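Glycerophosphodiester phosphodiesterase (Parabacteroides distasonis, PDB 3NO3) belongs to the glycerophosphodiester phosphodiesterase family, whose members fold as TIM barrels, and carries a bound magnesium ion. Local coordinates at residues H43-V51 against I63-L71; D134-C143 against C150-N159. All coordinates share one frame; numbering follows the deposited sequence. Where two conformers were deposited one is given.

Contact 1: residues H43-V51 against I63-L71; sequences HLTADNVLV and IQSCTYDEL
In the beta hairpin that extends barrel strand 37-44 into strand 50-52, the T45-N48 type I turn and its flanking strand residues pack against the 63-71 segment, where T67 and E70 form a capping box. D47 OD1 sits at the centre of the polar part. D47 OD1 accepts from Y68 N at 2.8 Å and, on the opposite face of its carboxylate plane, from T45 OG1 at 2.6 Å, so that one atom ties the turn to the backbone of Y68. A water joins D47 OD2 to D69 N. Beside this, A46 N donates to C66 O (3.0 Å). Y68, its CG anti to the backbone N (chi1 176°), turns its ring to the hairpin: V49 CG1 lies over one face and V51 CG1 approaches CD1 obliquely. V51 CG2 meets I63 CG2 at 3.7 Å. On strand 37-44, I63 CD1 covers the rim of one H43 ring face. Q64, extended beyond CG, reaches the same imidazole at its edge, and its amide is held also by S106 O; Q64 NE2 donates to H43 ND1 at 3.1 Å, within 13° of the ring plane.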
ATOM      1  N   HIS A  43      -7.593  -8.723  -1.848  1.00 13.40           N
ATOM      2  CA  HIS A  43      -8.591  -9.227  -2.802  1.00 13.87           C
ATOM      3  C   HIS A  43      -9.892  -9.599  -2.067  1.00 13.54           C
ATOM      4  O   HIS A  43      -9.862 -10.013  -0.907  1.00 14.59           O
ATOM      5  CB  HIS A  43      -8.152 -10.531  -3.425  1.00 13.43           C
ATOM      6  CG  HIS A  43      -6.869 -10.493  -4.172  1.00 12.59           C
ATOM      7  ND1 HIS A  43      -6.821 -10.415  -5.544  1.00 12.71           N
ATOM      8  CD2 HIS A  43      -5.589 -10.649  -3.754  1.00 12.60           C
ATOM      9  CE1 HIS A  43      -5.560 -10.457  -5.934  1.00 12.95           C
ATOM     10  NE2 HIS A  43      -4.791 -10.585  -4.868  1.00 14.07           N
ATOM     11  N   LEU A  44     -10.985  -9.540  -2.799  1.00 13.09           N
ATOM     12  CA  LEU A  44     -12.298 -10.024  -2.447  1.00 12.83           C
ATOM     13  C   LEU A  44     -12.507 -11.405  -3.122  1.00 13.49           C
ATOM     14  O   LEU A  44     -12.458 -11.531  -4.376  1.00 13.96           O
ATOM     15  CB  LEU A  44     -13.387  -9.023  -2.893  1.00 12.86           C
ATOM     16  CG  LEU A  44     -14.783  -9.206  -2.290  1.00 15.68           C
ATOM     17  CD1 LEU A  44     -14.795  -9.004  -0.732  1.00 11.15           C
ATOM     18  CD2 LEU A  44     -15.820  -8.252  -3.032  1.00  9.11           C
ATOM     19  N   THR A  45     -12.756 -12.426  -2.298  1.00 12.66           N
ATOM     20  CA  THR A  45     -13.071 -13.780  -2.776  1.00 13.13           C
ATOM     21  C   THR A  45     -14.488 -13.781  -3.402  1.00 14.39           C
ATOM     22  O   THR A  45     -15.235 -12.808  -3.247  1.00 13.63           O
ATOM     23  CB  THR A  45     -12.982 -14.828  -1.658  1.00 13.68           C
ATOM     24  OG1 THR A  45     -14.055 -14.620  -0.712  1.00 12.37           O
ATOM     25  CG2 THR A  45     -11.567 -14.828  -0.943  1.00 13.44           C
ATOM     26  N   ALA A  46     -14.815 -14.853  -4.125  1.00 14.43           N
ATOM     27  CA  ALA A  46     -16.127 -15.045  -4.760  1.00 15.78           C
ATOM     28  C   ALA A  46     -17.289 -14.841  -3.782  1.00 15.68           C
ATOM     29  O   ALA A  46     -18.331 -14.239  -4.129  1.00 14.89           O
ATOM     30  CB  ALA A  46     -16.217 -16.475  -5.399  1.00 16.12           C
ATOM     31  N   ASP A  47     -17.085 -15.362  -2.569  1.00 15.63           N
ATOM     32  CA  ASP A  47     -18.016 -15.237  -1.453  1.00 16.67           C
ATOM     33  C   ASP A  47     -17.792 -14.036  -0.526  1.00 15.94           C
ATOM     34  O   ASP A  47     -18.253 -14.045   0.620  1.00 15.13           O
ATOM     35  CB  ASP A  47     -18.129 -16.594  -0.681  1.00 16.84           C
ATOM     36  CG  ASP A  47     -16.869 -17.011   0.038  1.00 18.66           C
ATOM     37  OD1 ASP A  47     -15.735 -16.635  -0.355  1.00 17.28           O
ATOM     38  OD2 ASP A  47     -17.008 -17.758   1.046  1.00 18.63           O
ATOM     39  N   ASN A  48     -17.145 -12.990  -1.035  1.00 15.21           N
ATOM     40  CA  ASN A  48     -17.042 -11.673  -0.396  1.00 14.83           C
ATOM     41  C   ASN A  48     -16.258 -11.647   0.934  1.00 14.35           C
ATOM     42  O   ASN A  48     -16.553 -10.861   1.804  1.00 15.03           O
ATOM     43  CB  ASN A  48     -18.406 -10.985  -0.246  1.00 16.67           C
ATOM     44  CG  ASN A  48     -19.072 -10.676  -1.580  1.00 17.03           C
ATOM     45  OD1 ASN A  48     -18.502 -10.857  -2.646  1.00 18.57           O
ATOM     46  ND2 ASN A  48     -20.300 -10.177  -1.507  1.00 20.87           N
ATOM     47  N   VAL A  49     -15.226 -12.484   1.032  1.00 14.44           N
ATOM     48  CA  VAL A  49     -14.258 -12.447   2.122  1.00 13.53           C
ATOM     49  C   VAL A  49     -13.015 -11.715   1.612  1.00 13.18           C
ATOM     50  O   VAL A  49     -12.519 -11.976   0.497  1.00 13.04           O
ATOM     51  CB  VAL A  49     -13.910 -13.837   2.642  1.00 12.42           C
ATOM     52  CG1 VAL A  49     -12.827 -13.767   3.789  1.00 10.74           C
ATOM     53  CG2 VAL A  49     -15.167 -14.595   3.115  1.00 13.72           C
ATOM     54  N   LEU A  50     -12.544 -10.763   2.397  1.00 12.99           N
ATOM     55  CA  LEU A  50     -11.346 -10.013   2.049  1.00 13.02           C
ATOM     56  C   LEU A  50     -10.129 -10.770   2.586  1.00 12.57           C
ATOM     57  O   LEU A  50     -10.075 -11.088   3.750  1.00 12.11           O
ATOM     58  CB  LEU A  50     -11.428  -8.579   2.623  1.00 11.69           C
ATOM     59  CG  LEU A  50     -12.496  -7.687   1.942  1.00 14.40           C
ATOM     60  CD1 LEU A  50     -12.810  -6.525   2.833  1.00 13.96           C
ATOM     61  CD2 LEU A  50     -11.999  -7.196   0.556  1.00 10.27           C
ATOM     62  N   VAL A  51      -9.152 -11.003   1.726  1.00 12.60           N
ATOM     63  CA  VAL A  51      -7.909 -11.725   2.084  1.00 13.48           C
ATOM     64  C   VAL A  51      -6.729 -10.928   1.592  1.00 14.20           C
ATOM     65  O   VAL A  51      -6.890 -10.069   0.714  1.00 14.55           O
ATOM     66  CB  VAL A  51      -7.898 -13.147   1.481  1.00 13.67           C
ATOM     67  CG1 VAL A  51      -9.087 -13.991   2.032  1.00 11.78           C
ATOM     68  CG2 VAL A  51      -7.958 -13.100  -0.098  1.00 15.49           C
ATOM     69  N   ILE A  63      -7.978 -16.169  -6.976  1.00 15.01           N
ATOM     70  CA  ILE A  63      -8.533 -15.800  -5.651  1.00 14.66           C
ATOM     71  C   ILE A  63      -9.940 -15.217  -5.776  1.00 14.64           C
ATOM     72  O   ILE A  63     -10.834 -15.615  -5.068  1.00 13.57           O
ATOM     73  CB  ILE A  63      -7.598 -14.803  -4.889  1.00 13.73           C
ATOM     74  CG1 ILE A  63      -6.294 -15.524  -4.464  1.00 13.18           C
ATOM     75  CG2 ILE A  63      -8.300 -14.204  -3.651  1.00 13.87           C
ATOM     76  CD1 ILE A  63      -5.220 -14.562  -3.969  1.00 14.40           C
ATOM     77  N   GLN A  64     -10.127 -14.322  -6.742  1.00 15.52           N
ATOM     78  CA  GLN A  64     -11.379 -13.600  -6.900  1.00 15.39           C
ATOM     79  C   GLN A  64     -12.589 -14.406  -7.409  1.00 15.47           C
ATOM     80  O   GLN A  64     -13.728 -13.927  -7.301  1.00 16.00           O
ATOM     81  CB  GLN A  64     -11.152 -12.324  -7.724  1.00 15.34           C
ATOM     82  CG  GLN A  64     -10.256 -11.264  -7.027  1.00 15.90           C
ATOM     83  CD  GLN A  64      -9.928 -10.110  -7.946  1.00 16.08           C
ATOM     84  OE1 GLN A  64     -10.638  -9.868  -8.951  1.00 12.05           O
ATOM     85  NE2 GLN A  64      -8.866  -9.384  -7.619  1.00 12.83           N
ATOM     86  N   SER A  65     -12.333 -15.596  -7.965  1.00 15.17           N
ATOM     87  CA  SER A  65     -13.385 -16.502  -8.397  1.00 14.50           C
ATOM     88  C   SER A  65     -13.508 -17.710  -7.504  1.00 14.66           C
ATOM     89  O   SER A  65     -14.399 -18.521  -7.752  1.00 15.10           O
ATOM     90  CB  SER A  65     -13.244 -16.872  -9.892  1.00 15.83           C
ATOM     91  OG  SER A  65     -12.029 -17.536 -10.192  1.00 15.44           O
ATOM     92  N   CYS A  66     -12.670 -17.816  -6.440  1.00 14.76           N
ATOM     93  CA  CYS A  66     -12.686 -18.977  -5.560  1.00 15.09           C
ATOM     94  C   CYS A  66     -13.428 -18.581  -4.272  1.00 14.26           C
ATOM     95  O   CYS A  66     -13.384 -17.437  -3.871  1.00 14.09           O
ATOM     96  CB  CYS A  66     -11.275 -19.446  -5.218  1.00 15.12           C
ATOM     97  SG  CYS A  66     -10.582 -20.416  -6.541  1.00 18.22           S
ATOM     98  N   THR A  67     -14.039 -19.522  -3.597  1.00 15.09           N
ATOM     99  CA  THR A  67     -14.555 -19.251  -2.248  1.00 16.89           C
ATOM    100  C   THR A  67     -13.425 -19.239  -1.218  1.00 17.54           C
ATOM    101  O   THR A  67     -12.361 -19.835  -1.425  1.00 17.18           O
ATOM    102  CB  THR A  67     -15.554 -20.284  -1.797  1.00 17.27           C
ATOM    103  OG1 THR A  67     -14.887 -21.551  -1.744  1.00 19.81           O
ATOM    104  CG2 THR A  67     -16.825 -20.306  -2.717  1.00 18.47           C
ATOM    105  N   TYR A  68     -13.646 -18.543  -0.104  1.00 18.10           N
ATOM    106  CA  TYR A  68     -12.649 -18.533   0.976  1.00 17.32           C
ATOM    107  C   TYR A  68     -12.328 -19.967   1.479  1.00 17.52           C
ATOM    108  O   TYR A  68     -11.155 -20.296   1.757  1.00 17.53           O
ATOM    109  CB  TYR A  68     -13.052 -17.583   2.113  1.00 16.74           C
ATOM    110  CG  TYR A  68     -12.087 -17.638   3.265  1.00 15.60           C
ATOM    111  CD1 TYR A  68     -10.744 -17.242   3.110  1.00 14.96           C
ATOM    112  CD2 TYR A  68     -12.474 -18.175   4.481  1.00 17.81           C
ATOM    113  CE1 TYR A  68      -9.828 -17.349   4.140  1.00 15.16           C
ATOM    114  CE2 TYR A  68     -11.565 -18.285   5.543  1.00 18.28           C
ATOM    115  CZ  TYR A  68     -10.252 -17.875   5.369  1.00 15.96           C
ATOM    116  OH  TYR A  68      -9.385 -18.015   6.423  1.00 16.76           O
ATOM    117  N   ASP A  69     -13.339 -20.818   1.555  1.00 19.06           N
ATOM    118  CA  ASP A  69     -13.167 -22.228   1.940  0.60 20.22           C
ATOM    119  C   ASP A  69     -12.136 -22.977   1.092  1.00 20.93           C
ATOM    120  O   ASP A  69     -11.350 -23.782   1.632  1.00 22.51           O
ATOM    121  CB  ASP A  69     -14.508 -22.986   1.883  0.60 21.37           C
ATOM    122  CG  ASP A  69     -14.458 -24.314   2.608  0.60 23.33           C
ATOM    123  OD1 ASP A  69     -14.281 -24.286   3.833  0.60 21.93           O
ATOM    124  OD2 ASP A  69     -14.581 -25.382   1.961  0.60 28.77           O
ATOM    125  N   GLU A  70     -12.132 -22.736  -0.233  1.00 20.48           N
ATOM    126  CA  GLU A  70     -11.100 -23.332  -1.132  1.00 21.81           C
ATOM    127  C   GLU A  70      -9.667 -22.830  -0.809  1.00 20.32           C
ATOM    128  O   GLU A  70      -8.691 -23.535  -1.049  1.00 21.69           O
ATOM    129  CB  GLU A  70     -11.362 -22.978  -2.605  1.00 22.42           C
ATOM    130  CG  GLU A  70     -12.531 -23.611  -3.257  1.00 25.76           C
ATOM    131  CD  GLU A  70     -12.730 -23.082  -4.688  1.00 29.55           C
ATOM    132  OE1 GLU A  70     -12.073 -23.601  -5.608  1.00 35.56           O
ATOM    133  OE2 GLU A  70     -13.532 -22.151  -4.891  1.00 27.03           O
ATOM    134  N   LEU A  71      -9.541 -21.595  -0.310  1.00 18.38           N
ATOM    135  CA  LEU A  71      -8.246 -20.929  -0.142  1.00 18.07           C
ATOM    136  C   LEU A  71      -7.658 -20.964   1.274  1.00 17.77           C
ATOM    137  O   LEU A  71      -6.462 -20.678   1.447  1.00 18.14           O
ATOM    138  CB  LEU A  71      -8.377 -19.442  -0.539  1.00 17.43           C
ATOM    139  CG  LEU A  71      -8.905 -19.139  -1.959  1.00 18.27           C
ATOM    140  CD1 LEU A  71      -9.204 -17.653  -2.015  1.00 16.64           C
ATOM    141  CD2 LEU A  71      -7.909 -19.561  -3.054  1.00 17.27           C
TER
HETATM  142  O   HOH W   1     -14.289 -11.396  -6.333  1.00 14.03           O
HETATM  143  O   HOH W   2     -16.074 -20.201   1.592  1.00 18.35           O

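Contact 2: residues D134-C143 against C150-N159; sequences DYISFNMDAC and CPKSEVSYLN
M140 and Y157 cross at about a right angle where helix 140-149 meets strand 155-157, within the right-handed beta-alpha-beta unit that the helix forms with strands 133-137 and 155-157 of the TIM barrel. Bends at chi2 and chi3 bring the selenomethionine methyl CE over one face of the Y157 ring, 3.8 Å from its centroid, with SE oblique to it in a Met-aromatic contact. C143 SG comes to the ring edge, 4.0 Å from Y157 CD1. On the sheet face bearing I136 and S156, the I136 side chain crosses that of L158 obliquely. L158 CB stands almost squarely over the F138 ring, 3.6 Å from its centroid and 6° off the normal, while CD1 of the same leucine touches F138 CD2; N159 OD1 lies at the ring edge, and N159 ND2 is hydrogen-bonded to E161. Between the parallel strands Y135 N donates to E154 O (2.9 Å), S156 N to Y135 O, and L158 N to S137 O; S137 N to S156 O is weak. D134 OD1 rests on E154 CG (3.6 Å), the carboxylates standing apart; T173 OG1 is bonded to E154 OE1, while the salt bridge of D134 OD1 to R99 probably offsets the like charge.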
ATOM      1  N   ASP A 134      -4.614   4.270   4.855  1.00 16.91           N
ATOM      2  CA  ASP A 134      -4.528   5.006   3.590  1.00 17.33           C
ATOM      3  C   ASP A 134      -4.749   3.999   2.463  1.00 15.55           C
ATOM      4  O   ASP A 134      -4.278   2.871   2.544  1.00 17.05           O
ATOM      5  CB  ASP A 134      -3.129   5.622   3.420  1.00 17.52           C
ATOM      6  CG  ASP A 134      -2.754   6.610   4.507  1.00 20.96           C
ATOM      7  OD1 ASP A 134      -3.584   7.013   5.377  1.00 21.35           O
ATOM      8  OD2 ASP A 134      -1.572   7.006   4.467  1.00 25.07           O
ATOM      9  N   TYR A 135      -5.499   4.376   1.426  1.00 15.59           N
ATOM     10  CA  TYR A 135      -5.823   3.469   0.334  1.00 14.31           C
ATOM     11  C   TYR A 135      -5.022   3.808  -0.925  1.00 15.31           C
ATOM     12  O   TYR A 135      -4.771   5.010  -1.246  1.00 16.06           O
ATOM     13  CB  TYR A 135      -7.330   3.561   0.005  1.00 15.00           C
ATOM     14  CG  TYR A 135      -8.225   3.185   1.154  1.00 15.60           C
ATOM     15  CD1 TYR A 135      -8.337   1.850   1.563  1.00 18.25           C
ATOM     16  CD2 TYR A 135      -8.958   4.143   1.834  1.00 16.58           C
ATOM     17  CE1 TYR A 135      -9.158   1.474   2.626  1.00 18.62           C
ATOM     18  CE2 TYR A 135      -9.785   3.782   2.952  1.00 19.03           C
ATOM     19  CZ  TYR A 135      -9.865   2.430   3.339  1.00 19.02           C
ATOM     20  OH  TYR A 135     -10.712   2.046   4.387  1.00 16.83           O
ATOM     21  N   ILE A 136      -4.625   2.759  -1.632  1.00 15.09           N
ATOM     22  CA  ILE A 136      -3.968   2.876  -2.930  1.00 15.70           C
ATOM     23  C   ILE A 136      -4.560   1.834  -3.874  1.00 15.20           C
ATOM     24  O   ILE A 136      -4.955   0.768  -3.417  1.00 16.34           O
ATOM     25  CB  ILE A 136      -2.431   2.744  -2.816  1.00 15.22           C
ATOM     26  CG1 ILE A 136      -1.976   1.341  -2.357  1.00 13.33           C
ATOM     27  CG2 ILE A 136      -1.848   3.813  -1.808  1.00 16.61           C
ATOM     28  CD1 ILE A 136      -0.397   1.137  -2.297  1.00 14.47           C
ATOM     29  N   SER A 137      -4.614   2.094  -5.181  1.00 15.31           N
ATOM     30  CA  SER A 137      -5.084   1.068  -6.132  1.00 15.03           C
ATOM     31  C   SER A 137      -4.652   1.419  -7.549  1.00 16.16           C
ATOM     32  O   SER A 137      -4.589   2.593  -7.901  1.00 17.23           O
ATOM     33  CB  SER A 137      -6.623   0.927  -6.099  1.00 15.44           C
ATOM     34  OG  SER A 137      -7.093  -0.146  -6.878  1.00 14.33           O
ATOM     35  N   PHE A 138      -4.371   0.411  -8.362  1.00 16.09           N
ATOM     36  CA  PHE A 138      -4.296   0.613  -9.807  1.00 17.01           C
ATOM     37  C   PHE A 138      -5.624   0.879 -10.465  1.00 16.04           C
ATOM     38  O   PHE A 138      -5.635   1.349 -11.607  1.00 16.77           O
ATOM     39  CB  PHE A 138      -3.697  -0.628 -10.509  1.00 17.80           C
ATOM     40  CG  PHE A 138      -2.199  -0.778 -10.277  1.00 19.00           C
ATOM     41  CD1 PHE A 138      -1.293  -0.136 -11.106  1.00 21.18           C
ATOM     42  CD2 PHE A 138      -1.712  -1.537  -9.233  1.00 19.10           C
ATOM     43  CE1 PHE A 138       0.088  -0.250 -10.878  1.00 22.10           C
ATOM     44  CE2 PHE A 138      -0.337  -1.680  -9.026  1.00 18.40           C
ATOM     45  CZ  PHE A 138       0.547  -1.031  -9.845  1.00 19.89           C
ATOM     46  N   ASN A 139      -6.725   0.495  -9.808  1.00 16.48           N
ATOM     47  CA  ASN A 139      -8.035   0.552 -10.413  1.00 16.76           C
ATOM     48  C   ASN A 139      -8.745   1.844 -10.118  1.00 16.12           C
ATOM     49  O   ASN A 139      -8.999   2.173  -8.942  1.00 15.52           O
ATOM     50  CB  ASN A 139      -8.913  -0.614  -9.903  1.00 16.44           C
ATOM     51  CG  ASN A 139     -10.199  -0.727 -10.685  1.00 17.74           C
ATOM     52  OD1 ASN A 139     -11.211  -0.092 -10.343  1.00 16.22           O
ATOM     53  ND2 ASN A 139     -10.157  -1.491 -11.789  1.00 17.67           N
HETATM   54  N   MSE A 140      -9.156   2.534 -11.160  1.00 15.95           N
HETATM   55  CA  MSE A 140      -9.781   3.843 -10.994  1.00 16.54           C
HETATM   56  C   MSE A 140     -11.163   3.770 -10.371  1.00 15.85           C
HETATM   57  O   MSE A 140     -11.508   4.636  -9.581  1.00 16.12           O
HETATM   58  CB  MSE A 140      -9.874   4.552 -12.348  1.00 17.30           C
HETATM   59  CG  MSE A 140     -10.489   5.955 -12.301  1.00 20.53           C
HETATM   60 SE   MSE A 140      -9.696   7.176 -10.995  0.75 19.03          SE
HETATM   61  CE  MSE A 140      -8.109   7.568 -12.014  1.00 18.65           C
ATOM     62  N   ASP A 141     -11.926   2.725 -10.694  1.00 15.97           N
ATOM     63  CA  ASP A 141     -13.270   2.541 -10.079  1.00 15.99           C
ATOM     64  C   ASP A 141     -13.170   2.295  -8.573  1.00 15.89           C
ATOM     65  O   ASP A 141     -13.960   2.874  -7.803  1.00 15.07           O
ATOM     66  CB  ASP A 141     -14.064   1.445 -10.815  1.00 17.19           C
ATOM     67  CG  ASP A 141     -14.220   1.747 -12.310  1.00 18.02           C
ATOM     68  OD1 ASP A 141     -14.904   2.740 -12.604  1.00 21.02           O
ATOM     69  OD2 ASP A 141     -13.647   1.036 -13.151  1.00 21.10           O
ATOM     70  N   ALA A 142     -12.158   1.527  -8.139  1.00 14.42           N
ATOM     71  CA  ALA A 142     -11.906   1.332  -6.716  1.00 15.25           C
ATOM     72  C   ALA A 142     -11.549   2.655  -6.016  1.00 14.95           C
ATOM     73  O   ALA A 142     -12.105   2.956  -4.995  1.00 15.32           O
ATOM     74  CB  ALA A 142     -10.771   0.305  -6.483  1.00 13.24           C
ATOM     75  N   CYS A 143     -10.590   3.386  -6.575  1.00 15.32           N
ATOM     76  CA  CYS A 143     -10.150   4.688  -6.035  1.00 14.85           C
ATOM     77  C   CYS A 143     -11.321   5.663  -5.903  1.00 15.56           C
ATOM     78  O   CYS A 143     -11.478   6.280  -4.885  1.00 14.50           O
ATOM     79  CB  CYS A 143      -9.096   5.310  -6.936  1.00 15.50           C
ATOM     80  SG  CYS A 143      -7.486   4.426  -6.983  1.00 16.51           S
ATOM     81  N   CYS A 150     -15.025   7.799   1.729  1.00 18.00           N
ATOM     82  CA  CYS A 150     -14.139   8.322   2.742  1.00 19.70           C
ATOM     83  C   CYS A 150     -13.494   9.627   2.280  1.00 19.64           C
ATOM     84  O   CYS A 150     -12.268   9.678   2.021  1.00 19.46           O
ATOM     85  CB  CYS A 150     -13.063   7.315   3.083  1.00 19.66           C
ATOM     86  SG  CYS A 150     -13.726   5.782   3.728  1.00 24.70           S
ATOM     87  N   PRO A 151     -14.294  10.695   2.221  1.00 21.66           N
ATOM     88  CA  PRO A 151     -13.709  11.955   1.774  1.00 22.68           C
ATOM     89  C   PRO A 151     -12.570  12.539   2.601  1.00 23.45           C
ATOM     90  O   PRO A 151     -11.895  13.397   2.053  1.00 23.44           O
ATOM     91  CB  PRO A 151     -14.902  12.929   1.735  1.00 23.83           C
ATOM     92  CG  PRO A 151     -15.958  12.292   2.549  1.00 26.22           C
ATOM     93  CD  PRO A 151     -15.709  10.837   2.643  1.00 22.26           C
ATOM     94  N   LYS A 152     -12.383  12.122   3.865  1.00 23.50           N
ATOM     95  CA  LYS A 152     -11.286  12.586   4.715  1.00 24.33           C
ATOM     96  C   LYS A 152     -10.122  11.627   4.758  1.00 22.71           C
ATOM     97  O   LYS A 152      -9.143  11.929   5.436  1.00 22.56           O
ATOM     98  CB  LYS A 152     -11.750  12.846   6.174  1.00 25.91           C
ATOM     99  CG  LYS A 152     -12.991  13.756   6.385  1.00 30.16           C
ATOM    100  CD  LYS A 152     -13.009  15.026   5.513  1.00 34.28           C
ATOM    101  N   SER A 153     -10.207  10.473   4.078  1.00 21.03           N
ATOM    102  CA  SER A 153      -9.112   9.497   4.063  1.00 20.92           C
ATOM    103  C   SER A 153      -8.107   9.801   2.938  1.00 20.17           C
ATOM    104  O   SER A 153      -8.399  10.539   1.999  1.00 20.89           O
ATOM    105  CB  SER A 153      -9.637   8.071   3.891  1.00 20.00           C
ATOM    106  OG  SER A 153     -10.384   7.685   5.024  1.00 20.64           O
ATOM    107  N   GLU A 154      -6.917   9.226   3.066  1.00 19.86           N
ATOM    108  CA  GLU A 154      -5.908   9.318   2.028  1.00 18.74           C
ATOM    109  C   GLU A 154      -6.232   8.266   0.953  1.00 17.27           C
ATOM    110  O   GLU A 154      -6.514   7.106   1.282  1.00 15.96           O
ATOM    111  CB  GLU A 154      -4.538   9.082   2.616  1.00 19.35           C
ATOM    112  CG  GLU A 154      -4.074  10.113   3.679  1.00 21.38           C
ATOM    113  CD  GLU A 154      -3.946  11.487   3.076  1.00 25.98           C
ATOM    114  OE1 GLU A 154      -3.239  11.646   2.067  1.00 28.69           O
ATOM    115  OE2 GLU A 154      -4.636  12.384   3.548  1.00 29.76           O
ATOM    116  N   VAL A 155      -6.248   8.697  -0.316  1.00 17.56           N
ATOM    117  CA  VAL A 155      -6.411   7.850  -1.478  1.00 15.93           C
ATOM    118  C   VAL A 155      -5.372   8.249  -2.570  1.00 17.05           C
ATOM    119  O   VAL A 155      -5.372   9.414  -3.019  1.00 17.52           O
ATOM    120  CB  VAL A 155      -7.808   7.913  -2.081  1.00 16.64           C
ATOM    121  CG1 VAL A 155      -7.910   6.897  -3.190  1.00 12.33           C
ATOM    122  CG2 VAL A 155      -8.919   7.686  -1.014  1.00 14.54           C
ATOM    123  N   SER A 156      -4.504   7.310  -2.989  1.00 15.99           N
ATOM    124  CA  SER A 156      -3.516   7.566  -4.036  1.00 16.39           C
ATOM    125  C   SER A 156      -3.671   6.620  -5.221  1.00 17.54           C
ATOM    126  O   SER A 156      -4.003   5.444  -5.048  1.00 18.21           O
ATOM    127  CB  SER A 156      -2.097   7.514  -3.510  1.00 17.05           C
ATOM    128  OG  SER A 156      -1.958   8.380  -2.439  1.00 20.22           O
ATOM    129  N   TYR A 157      -3.411   7.131  -6.422  1.00 17.12           N
ATOM    130  CA  TYR A 157      -3.513   6.323  -7.621  1.00 16.83           C
ATOM    131  C   TYR A 157      -2.177   5.658  -7.892  1.00 17.46           C
ATOM    132  O   TYR A 157      -1.136   6.319  -7.765  1.00 18.29           O
ATOM    133  CB  TYR A 157      -3.853   7.211  -8.786  1.00 17.37           C
ATOM    134  CG  TYR A 157      -4.248   6.565 -10.075  1.00 16.57           C
ATOM    135  CD1 TYR A 157      -5.194   5.523 -10.126  1.00 18.41           C
ATOM    136  CD2 TYR A 157      -3.797   7.071 -11.267  1.00 20.89           C
ATOM    137  CE1 TYR A 157      -5.593   4.990 -11.307  1.00 20.06           C
ATOM    138  CE2 TYR A 157      -4.222   6.561 -12.473  1.00 21.83           C
ATOM    139  CZ  TYR A 157      -5.135   5.540 -12.492  1.00 23.81           C
ATOM    140  OH  TYR A 157      -5.509   5.032 -13.692  1.00 22.37           O
ATOM    141  N   LEU A 158      -2.194   4.385  -8.325  1.00 16.90           N
ATOM    142  CA  LEU A 158      -0.965   3.653  -8.651  1.00 17.07           C
ATOM    143  C   LEU A 158      -0.551   3.630 -10.124  1.00 18.34           C
ATOM    144  O   LEU A 158       0.589   3.342 -10.417  1.00 18.51           O
ATOM    145  CB  LEU A 158      -1.046   2.199  -8.147  1.00 16.57           C
ATOM    146  CG  LEU A 158      -0.844   1.977  -6.651  1.00 16.04           C
ATOM    147  CD1 LEU A 158      -1.370   0.555  -6.311  1.00 14.07           C
ATOM    148  CD2 LEU A 158       0.631   2.133  -6.228  1.00 16.06           C
ATOM    149  N   ASN A 159      -1.455   3.914 -11.055  1.00 18.68           N
ATOM    150  CA  ASN A 159      -1.235   3.428 -12.445  1.00 20.21           C
ATOM    151  C   ASN A 159      -0.330   4.293 -13.323  1.00 21.73           C
ATOM    152  O   ASN A 159       0.172   3.816 -14.364  1.00 23.38           O
ATOM    153  CB  ASN A 159      -2.579   3.211 -13.126  1.00 20.04           C
ATOM    154  CG  ASN A 159      -2.472   2.334 -14.338  1.00 23.04           C
ATOM    155  OD1 ASN A 159      -2.016   1.227 -14.220  1.00 23.80           O
ATOM    156  ND2 ASN A 159      -2.843   2.850 -15.530  1.00 23.78           N
TER
HETATM  157  O   HOH W   3      -6.220   7.711   5.523  1.00 21.50           O
HETATM  158  O   HOH W   4      -3.125   6.937   0.063  1.00 19.25           O
HETATM  159  O   HOH W   5      -6.205   1.986 -14.164  1.00 43.11           O

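Both contacts reach the same barrel sheet, but their centres are 21 Å apart and their nearest atoms about 9 Å apart, without touching. Contact 2 is buried, its centre about 10 Å from that of the chain, and joins neighbouring parallel strands through backbone bonds, with aromatic, sulfur and aliphatic groups filling in around them. Contact 1 is partly buried, its centre about 20 Å out; there an antiparallel hairpin receives a 3-10 turn and a weakly bonded helix, and the side-chain atoms D47 OD1 and H43 ND1 accept bonds across it. The I136 side chain is about 5 Å from a bound magnesium ion, that of H43 about 9 Å. S106 also links their surroundings, bonding to Q64 and to N139.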